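Local coordinates for aquaporin AqpM (Methanothermobacter marburgensis str. Marburg, PDB 2F2B), which forms a tetrameric membrane channel that lets water flow in either direction under osmotic gradients and also passes some glycerol, at residues A111-G114 / S115-L119; G50-G53 / D54-A57; A236-T239 / Y240-L243. One frame throughout, in Å; residues are numbered along the deposited sequence.

Contact 1 (A111-G114 / S115-L119)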
ATOM      1  N   ALA A 111     -21.248  -4.642 -14.451  1.00 12.27           N
ATOM      2  CA  ALA A 111     -19.935  -5.015 -14.969  1.00 12.17           C
ATOM      3  C   ALA A 111     -19.842  -4.723 -16.462  1.00 13.22           C
ATOM      4  O   ALA A 111     -18.829  -4.213 -16.945  1.00 12.48           O
ATOM      5  CB  ALA A 111     -19.672  -6.491 -14.711  1.00 12.47           C
ATOM      6  N   ALA A 112     -20.899  -5.052 -17.196  1.00 13.82           N
ATOM      7  CA  ALA A 112     -20.919  -4.812 -18.634  1.00 14.18           C
ATOM      8  C   ALA A 112     -20.835  -3.317 -18.941  1.00 13.09           C
ATOM      9  O   ALA A 112     -20.097  -2.903 -19.833  1.00 12.91           O
ATOM     10  CB  ALA A 112     -22.190  -5.407 -19.251  1.00 15.09           C
ATOM     11  N   PHE A 113     -21.586  -2.506 -18.201  1.00 13.90           N
ATOM     12  CA  PHE A 113     -21.579  -1.064 -18.425  1.00 15.26           C
ATOM     13  C   PHE A 113     -20.245  -0.448 -17.988  1.00 15.27           C
ATOM     14  O   PHE A 113     -19.737   0.472 -18.628  1.00 14.97           O
ATOM     15  CB  PHE A 113     -22.731  -0.403 -17.661  1.00 18.01           C
ATOM     16  CG  PHE A 113     -23.069   0.981 -18.146  1.00 23.93           C
ATOM     17  CD1 PHE A 113     -23.314   2.007 -17.237  1.00 25.63           C
ATOM     18  CD2 PHE A 113     -23.167   1.256 -19.509  1.00 26.08           C
ATOM     19  CE1 PHE A 113     -23.648   3.290 -17.676  1.00 28.01           C
ATOM     20  CE2 PHE A 113     -23.502   2.535 -19.959  1.00 27.44           C
ATOM     21  CZ  PHE A 113     -23.743   3.554 -19.039  1.00 28.45           C
ATOM     22  N   GLY A 114     -19.680  -0.957 -16.896  1.00 14.65           N
ATOM     23  CA  GLY A 114     -18.409  -0.431 -16.424  1.00 14.81           C
ATOM     24  C   GLY A 114     -17.318  -0.617 -17.463  1.00 15.00           C
ATOM     25  O   GLY A 114     -16.523   0.292 -17.724  1.00 15.17           O
ATOM     26  N   SER A 115     -17.284  -1.802 -18.062  1.00 13.53           N
ATOM     27  CA  SER A 115     -16.293  -2.120 -19.085  1.00 14.32           C
ATOM     28  C   SER A 115     -16.522  -1.249 -20.322  1.00 14.66           C
ATOM     29  O   SER A 115     -15.579  -0.733 -20.914  1.00 14.81           O
ATOM     30  CB  SER A 115     -16.394  -3.602 -19.464  1.00 14.99           C
ATOM     31  OG  SER A 115     -15.387  -3.962 -20.391  1.00 17.44           O
ATOM     32  N   PHE A 116     -17.785  -1.088 -20.703  1.00 15.37           N
ATOM     33  CA  PHE A 116     -18.134  -0.281 -21.869  1.00 14.77           C
ATOM     34  C   PHE A 116     -17.729   1.182 -21.710  1.00 15.06           C
ATOM     35  O   PHE A 116     -17.139   1.778 -22.614  1.00 14.75           O
ATOM     36  CB  PHE A 116     -19.639  -0.353 -22.128  1.00 16.36           C
ATOM     37  CG  PHE A 116     -20.095   0.526 -23.256  1.00 18.43           C
ATOM     38  CD1 PHE A 116     -19.748   0.230 -24.571  1.00 19.13           C
ATOM     39  CD2 PHE A 116     -20.852   1.664 -22.999  1.00 19.97           C
ATOM     40  CE1 PHE A 116     -20.150   1.059 -25.619  1.00 20.26           C
ATOM     41  CE2 PHE A 116     -21.258   2.501 -24.038  1.00 21.29           C
ATOM     42  CZ  PHE A 116     -20.906   2.197 -25.349  1.00 21.03           C
ATOM     43  N   ILE A 117     -18.052   1.763 -20.560  1.00 14.28           N
ATOM     44  CA  ILE A 117     -17.719   3.158 -20.314  1.00 13.89           C
ATOM     45  C   ILE A 117     -16.207   3.350 -20.220  1.00 13.62           C
ATOM     46  O   ILE A 117     -15.687   4.379 -20.645  1.00 13.66           O
ATOM     47  CB  ILE A 117     -18.424   3.682 -19.039  1.00 14.26           C
ATOM     48  CG1 ILE A 117     -19.943   3.696 -19.264  1.00 14.22           C
ATOM     49  CG2 ILE A 117     -17.939   5.092 -18.701  1.00 14.35           C
ATOM     50  CD1 ILE A 117     -20.402   4.620 -20.401  1.00 15.97           C
ATOM     51  N   PHE A 118     -15.495   2.365 -19.681  1.00 13.22           N
ATOM     52  CA  PHE A 118     -14.045   2.499 -19.610  1.00 11.79           C
ATOM     53  C   PHE A 118     -13.489   2.518 -21.034  1.00 11.78           C
ATOM     54  O   PHE A 118     -12.586   3.292 -21.357  1.00 12.16           O
ATOM     55  CB  PHE A 118     -13.402   1.343 -18.850  1.00 11.99           C
ATOM     56  CG  PHE A 118     -11.916   1.475 -18.742  1.00 12.39           C
ATOM     57  CD1 PHE A 118     -11.351   2.358 -17.826  1.00 11.69           C
ATOM     58  CD2 PHE A 118     -11.081   0.797 -19.622  1.00 13.22           C
ATOM     59  CE1 PHE A 118      -9.972   2.570 -17.794  1.00 13.13           C
ATOM     60  CE2 PHE A 118      -9.702   1.002 -19.598  1.00 14.07           C
ATOM     61  CZ  PHE A 118      -9.150   1.893 -18.683  1.00 13.12           C
ATOM     62  N   LEU A 119     -14.032   1.655 -21.884  1.00 12.91           N
ATOM     63  CA  LEU A 119     -13.593   1.582 -23.271  1.00 14.46           C
ATOM     64  C   LEU A 119     -13.764   2.943 -23.948  1.00 14.12           C
ATOM     65  O   LEU A 119     -12.924   3.359 -24.747  1.00 15.32           O
ATOM     66  CB  LEU A 119     -14.405   0.519 -24.013  1.00 15.97           C
ATOM     67  CG  LEU A 119     -14.151   0.351 -25.511  1.00 17.02           C
ATOM     68  CD1 LEU A 119     -12.720  -0.103 -25.764  1.00 18.37           C
ATOM     69  CD2 LEU A 119     -15.140  -0.667 -26.055  1.00 20.39           C
TER

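Contact 2 (G50-G53 / D54-A57)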
ATOM      1  N   GLY A  50       7.150  -3.185 -14.765  1.00 12.74           N
ATOM      2  CA  GLY A  50       7.199  -3.062 -13.319  1.00 12.97           C
ATOM      3  C   GLY A  50       7.290  -4.349 -12.524  1.00 13.28           C
ATOM      4  O   GLY A  50       7.170  -4.319 -11.296  1.00 11.77           O
ATOM      5  N   GLY A  51       7.499  -5.473 -13.202  1.00 12.73           N
ATOM      6  CA  GLY A  51       7.596  -6.748 -12.505  1.00 11.69           C
ATOM      7  C   GLY A  51       6.348  -7.048 -11.689  1.00 10.76           C
ATOM      8  O   GLY A  51       5.235  -6.734 -12.116  1.00 11.36           O
ATOM      9  N   LEU A  52       6.516  -7.654 -10.517  1.00 11.16           N
ATOM     10  CA  LEU A  52       5.354  -7.965  -9.689  1.00 10.78           C
ATOM     11  C   LEU A  52       4.729  -6.655  -9.213  1.00 11.11           C
ATOM     12  O   LEU A  52       3.594  -6.640  -8.734  1.00 10.22           O
ATOM     13  CB  LEU A  52       5.740  -8.839  -8.487  1.00 11.16           C
ATOM     14  CG  LEU A  52       4.541  -9.547  -7.837  1.00 11.09           C
ATOM     15  CD1 LEU A  52       4.037 -10.645  -8.773  1.00 13.13           C
ATOM     16  CD2 LEU A  52       4.938 -10.146  -6.485  1.00 12.48           C
ATOM     17  N   GLY A  53       5.478  -5.560  -9.349  1.00  9.34           N
ATOM     18  CA  GLY A  53       4.962  -4.253  -8.974  1.00  9.70           C
ATOM     19  C   GLY A  53       3.731  -3.921  -9.806  1.00 11.07           C
ATOM     20  O   GLY A  53       2.803  -3.254  -9.332  1.00  9.42           O
ATOM     21  N   ASP A  54       3.724  -4.372 -11.060  1.00  9.93           N
ATOM     22  CA  ASP A  54       2.585  -4.144 -11.949  1.00 10.25           C
ATOM     23  C   ASP A  54       1.366  -4.884 -11.418  1.00  8.66           C
ATOM     24  O   ASP A  54       0.246  -4.379 -11.472  1.00  8.34           O
ATOM     25  CB  ASP A  54       2.880  -4.662 -13.361  1.00 11.47           C
ATOM     26  CG  ASP A  54       3.705  -3.696 -14.185  1.00 14.83           C
ATOM     27  OD1 ASP A  54       4.289  -4.145 -15.200  1.00 15.97           O
ATOM     28  OD2 ASP A  54       3.762  -2.497 -13.835  1.00 14.43           O
ATOM     29  N   TRP A  55       1.587  -6.095 -10.918  1.00  8.78           N
ATOM     30  CA  TRP A  55       0.497  -6.897 -10.397  1.00  8.33           C
ATOM     31  C   TRP A  55      -0.088  -6.361  -9.100  1.00  9.20           C
ATOM     32  O   TRP A  55      -1.302  -6.393  -8.919  1.00  9.39           O
ATOM     33  CB  TRP A  55       0.938  -8.353 -10.228  1.00 10.39           C
ATOM     34  CG  TRP A  55       0.830  -9.132 -11.516  1.00 11.47           C
ATOM     35  CD1 TRP A  55       1.847  -9.718 -12.217  1.00 12.74           C
ATOM     36  CD2 TRP A  55      -0.370  -9.398 -12.254  1.00 11.26           C
ATOM     37  NE1 TRP A  55       1.352 -10.335 -13.345  1.00 12.54           N
ATOM     38  CE2 TRP A  55      -0.005 -10.153 -13.390  1.00 12.52           C
ATOM     39  CE3 TRP A  55      -1.719  -9.069 -12.064  1.00 10.68           C
ATOM     40  CZ2 TRP A  55      -0.943 -10.588 -14.335  1.00 11.96           C
ATOM     41  CZ3 TRP A  55      -2.652  -9.498 -13.005  1.00 12.77           C
ATOM     42  CH2 TRP A  55      -2.255 -10.253 -14.128  1.00 11.26           C
ATOM     43  N   VAL A  56       0.750  -5.863  -8.194  1.00  9.08           N
ATOM     44  CA  VAL A  56       0.188  -5.322  -6.955  1.00  9.24           C
ATOM     45  C   VAL A  56      -0.512  -3.994  -7.260  1.00  9.24           C
ATOM     46  O   VAL A  56      -1.473  -3.618  -6.581  1.00  9.04           O
ATOM     47  CB  VAL A  56       1.267  -5.143  -5.844  1.00  9.15           C
ATOM     48  CG1 VAL A  56       2.159  -3.955  -6.140  1.00  9.65           C
ATOM     49  CG2 VAL A  56       0.585  -5.006  -4.480  1.00  9.18           C
ATOM     50  N   ALA A  57      -0.047  -3.286  -8.290  1.00  8.75           N
ATOM     51  CA  ALA A  57      -0.679  -2.024  -8.676  1.00  9.13           C
ATOM     52  C   ALA A  57      -2.084  -2.323  -9.202  1.00  9.04           C
ATOM     53  O   ALA A  57      -3.049  -1.643  -8.844  1.00  8.65           O
ATOM     54  CB  ALA A  57       0.155  -1.313  -9.749  1.00 10.33           C
TER

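Contact 3 (A236-T239 / Y240-L243)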
ATOM      1  N   ALA A 236     -15.878 -21.901   1.480  1.00 14.13           N
ATOM      2  CA  ALA A 236     -15.403 -21.017   2.548  1.00 13.29           C
ATOM      3  C   ALA A 236     -16.513 -20.700   3.544  1.00 14.15           C
ATOM      4  O   ALA A 236     -16.294 -20.704   4.758  1.00 14.57           O
ATOM      5  CB  ALA A 236     -14.853 -19.714   1.948  1.00 14.42           C
ATOM      6  N   ALA A 237     -17.704 -20.419   3.029  1.00 14.51           N
ATOM      7  CA  ALA A 237     -18.840 -20.102   3.888  1.00 15.53           C
ATOM      8  C   ALA A 237     -19.158 -21.290   4.794  1.00 15.87           C
ATOM      9  O   ALA A 237     -19.362 -21.126   5.996  1.00 15.27           O
ATOM     10  CB  ALA A 237     -20.056 -19.742   3.035  1.00 15.28           C
ATOM     11  N   LEU A 238     -19.185 -22.488   4.212  1.00 16.18           N
ATOM     12  CA  LEU A 238     -19.473 -23.702   4.975  1.00 16.65           C
ATOM     13  C   LEU A 238     -18.376 -24.007   5.995  1.00 16.57           C
ATOM     14  O   LEU A 238     -18.656 -24.473   7.100  1.00 15.34           O
ATOM     15  CB  LEU A 238     -19.646 -24.889   4.023  1.00 18.31           C
ATOM     16  CG  LEU A 238     -20.886 -24.819   3.124  1.00 18.95           C
ATOM     17  CD1 LEU A 238     -20.856 -25.949   2.114  1.00 20.34           C
ATOM     18  CD2 LEU A 238     -22.140 -24.893   3.978  1.00 20.04           C
ATOM     19  N   THR A 239     -17.130 -23.740   5.617  1.00 14.41           N
ATOM     20  CA  THR A 239     -15.991 -23.968   6.498  1.00 14.62           C
ATOM     21  C   THR A 239     -16.052 -23.024   7.697  1.00 15.69           C
ATOM     22  O   THR A 239     -15.836 -23.436   8.835  1.00 16.07           O
ATOM     23  CB  THR A 239     -14.655 -23.745   5.753  1.00 14.42           C
ATOM     24  OG1 THR A 239     -14.530 -24.705   4.699  1.00 15.21           O
ATOM     25  CG2 THR A 239     -13.476 -23.889   6.706  1.00 16.40           C
ATOM     26  N   TYR A 240     -16.354 -21.754   7.440  1.00 14.28           N
ATOM     27  CA  TYR A 240     -16.431 -20.783   8.522  1.00 14.97           C
ATOM     28  C   TYR A 240     -17.540 -21.172   9.494  1.00 16.24           C
ATOM     29  O   TYR A 240     -17.360 -21.117  10.711  1.00 16.50           O
ATOM     30  CB  TYR A 240     -16.696 -19.382   7.965  1.00 14.93           C
ATOM     31  CG  TYR A 240     -16.581 -18.299   9.007  1.00 13.84           C
ATOM     32  CD1 TYR A 240     -17.693 -17.891   9.749  1.00 15.46           C
ATOM     33  CD2 TYR A 240     -15.349 -17.706   9.282  1.00 14.68           C
ATOM     34  CE1 TYR A 240     -17.576 -16.917  10.739  1.00 15.86           C
ATOM     35  CE2 TYR A 240     -15.222 -16.734  10.271  1.00 15.01           C
ATOM     36  CZ  TYR A 240     -16.336 -16.348  10.995  1.00 15.56           C
ATOM     37  OH  TYR A 240     -16.210 -15.398  11.981  1.00 16.36           O
ATOM     38  N   GLN A 241     -18.684 -21.563   8.944  1.00 16.36           N
ATOM     39  CA  GLN A 241     -19.836 -21.975   9.740  1.00 18.95           C
ATOM     40  C   GLN A 241     -19.459 -23.143  10.648  1.00 19.35           C
ATOM     41  O   GLN A 241     -19.854 -23.193  11.813  1.00 20.05           O
ATOM     42  CB  GLN A 241     -20.981 -22.379   8.805  1.00 21.18           C
ATOM     43  CG  GLN A 241     -22.289 -22.733   9.494  1.00 25.43           C
ATOM     44  CD  GLN A 241     -23.370 -23.128   8.501  1.00 26.64           C
ATOM     45  OE1 GLN A 241     -23.241 -24.123   7.787  1.00 27.78           O
ATOM     46  NE2 GLN A 241     -24.440 -22.342   8.449  1.00 28.23           N
ATOM     47  N   TYR A 242     -18.688 -24.079  10.104  1.00 19.95           N
ATOM     48  CA  TYR A 242     -18.248 -25.252  10.852  1.00 21.27           C
ATOM     49  C   TYR A 242     -17.301 -24.882  11.995  1.00 21.29           C
ATOM     50  O   TYR A 242     -17.497 -25.304  13.136  1.00 21.46           O
ATOM     51  CB  TYR A 242     -17.554 -26.238   9.907  1.00 23.39           C
ATOM     52  CG  TYR A 242     -16.745 -27.306  10.609  1.00 26.77           C
ATOM     53  CD1 TYR A 242     -17.366 -28.307  11.359  1.00 28.50           C
ATOM     54  CD2 TYR A 242     -15.354 -27.305  10.537  1.00 28.46           C
ATOM     55  CE1 TYR A 242     -16.616 -29.282  12.019  1.00 30.97           C
ATOM     56  CE2 TYR A 242     -14.597 -28.270  11.193  1.00 31.29           C
ATOM     57  CZ  TYR A 242     -15.231 -29.255  11.930  1.00 32.02           C
ATOM     58  OH  TYR A 242     -14.475 -30.209  12.575  1.00 35.00           O
ATOM     59  N   LEU A 243     -16.276 -24.094  11.684  1.00 19.89           N
ATOM     60  CA  LEU A 243     -15.291 -23.679  12.681  1.00 19.92           C
ATOM     61  C   LEU A 243     -15.874 -22.868  13.834  1.00 21.21           C
ATOM     62  O   LEU A 243     -15.384 -22.945  14.963  1.00 20.91           O
ATOM     63  CB  LEU A 243     -14.172 -22.870  12.013  1.00 18.55           C
ATOM     64  CG  LEU A 243     -13.290 -23.615  11.008  1.00 18.73           C
ATOM     65  CD1 LEU A 243     -12.289 -22.643  10.386  1.00 18.34           C
ATOM     66  CD2 LEU A 243     -12.563 -24.765  11.705  1.00 19.06           C
TER
HETATM   67  O   HOH W   1     -20.901 -25.792   7.670  1.00 22.46           O

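Contact 1 (A111-G114 / S115-L119)
Along the membrane-spanning helix 100-122, the side chains of F113 and I117 meet one turn apart, the aliphatic branch over the ring face: I117 CG1 sits 3.8 Å from the centroid of the F113 ring and only 12° off its normal, a CH-pi contact over the centre of the face. F113 swings its ring forward along the helix because CG stands anti to the backbone N (chi1 -162°), and I117 turns CG1 to the backbone-N side, back toward the ring. The end of the isoleucine follows, its CD1 touching F113 CE2 at 3.8 Å. I117 CG1 also lies 3.3 Å from F113 O, the carbonyl to which its own backbone N-H donates.

The pair is an i to i+4 contact of an alpha-helix, and the bond I117 N to F113 O, 2.9 Å and nearly straight at 168°, spans the same turn. S115, F116 and F118 donate likewise to A111, A112 and G114. On the flank, F116 CD2 approaches F113 CE2 at 4.1 Å. Beyond the turn, F113 meets the ring of F16 on helix 4-33, F116 rests on N209 of helix 200-214, and I117 packs on L148 of the second subunit.

Contact 2 (G50-G53 / D54-A57)
D54 OD1 is gripped by two backbone N-H groups, those of G50 and of G47. The bond from G50 N is 3.0 Å long, bent to 145°, and arrives from above the carboxylate plane, 51° out of it. D54 reaches back over the preceding turn because CG lies on the backbone-N side (chi1 -81°), which sets the carboxylate against the glycine backbone, with OD2 3.5 Å from G50 CA. The other oxygen, OD2, accepts from L52 N of the second subunit, and by the same symmetry L52 N donates to D54 OD2 of the third. The buried carboxylate thus has partners for both oxygens, and three N-H groups around it would be expected to favour its charged form.

The chain here turns from a glycine-rich loop into the first turn of helix 52-73. G51, with a positive phi open to few residues other than glycine, offers its O to D54 N at 3.0 Å, from well above the carbonyl plane. Regular helical pairing follows: V56 N meets L52 O at 3.0 Å, nearly along the C=O axis, and A57 N bonds to G53 O.

Apolar packing across the turn is limited to a few atoms. L52 CD1 lies 4.1 Å from W55 CB, the two side chains running at about a right angle. V56 turns CG1 to the side between its own backbone N and carbonyl carbon, and there it comes 3.3 Å from G53 O. W55 leads its indole away to I187 of helix 175-194, where NE1 donates to N192 OD1.

Contact 3 (A236-T239 / Y240-L243)
A water bridges L238 O and Q241 OE1, donating to the carbonyl at 2.7 Å and to the amide oxygen at 2.9 Å. The same L238 O also accepts Y242 N at 3.0 Å, so one carbonyl serves both the helix and the solvent. The extended chain of Q241 (CG anti to the backbone N, chi1 -176°) carries the amide out along L238, and its last torsion turns OE1 to the water. L238 and Q241 run side by side in the same direction, with CD2 of the leucine 4.0 Å from OE1 of the glutamine.

The other backbone bonds are regular: Y240 N to A236 O is 2.9 Å, Q241 N pairs with A237 O, and L243 N reaches T239 O at 3.0 Å in a nearly straight line of 170°. T239 and L243 lie alongside each other, CG2 of the threonine 4.1 Å from CD1 of the leucine, while T239 OG1 turns back to L235 O. T239 O also faces the edge of the Y242 ring, near its plane.

Outward from the turn, Y240 leads its ring away to M162 of helix 143-166, and its OH is hydrogen-bonded to D167 OD1. Y242 turns to the third subunit, where K6 makes a cation-pi contact with its ring and K6 NZ bonds to Y242 O. These i to i+3 and i to i+4 contacts belong to the closing turns of helix 224-243, the last helix of the aquaporin fold, at the end predicted to be cytoplasmic.

Overall arrangement
The three contacts are short helical stretches on three different helices, contact 2 at a helix start and contact 3 at a helix end, met along the chain in the order contact 2, contact 1, contact 3. None touches another: the centres of contacts 1 and 2 lie 23 Å apart with about 12 Å between nearest atoms, and contact 3 is 34 Å and 33 Å from them, centre to centre. Contacts 1 and 3 fall on opposite sides of the chain's centre. What they share is the tetramer: contacts 1 and 2 both reach the second subunit, and contacts 2 and 3 the third. None of their segments includes the NPA motifs, N82-A84 and N199-A201, although contact 1 packs on helix 200-214, which begins within the second motif.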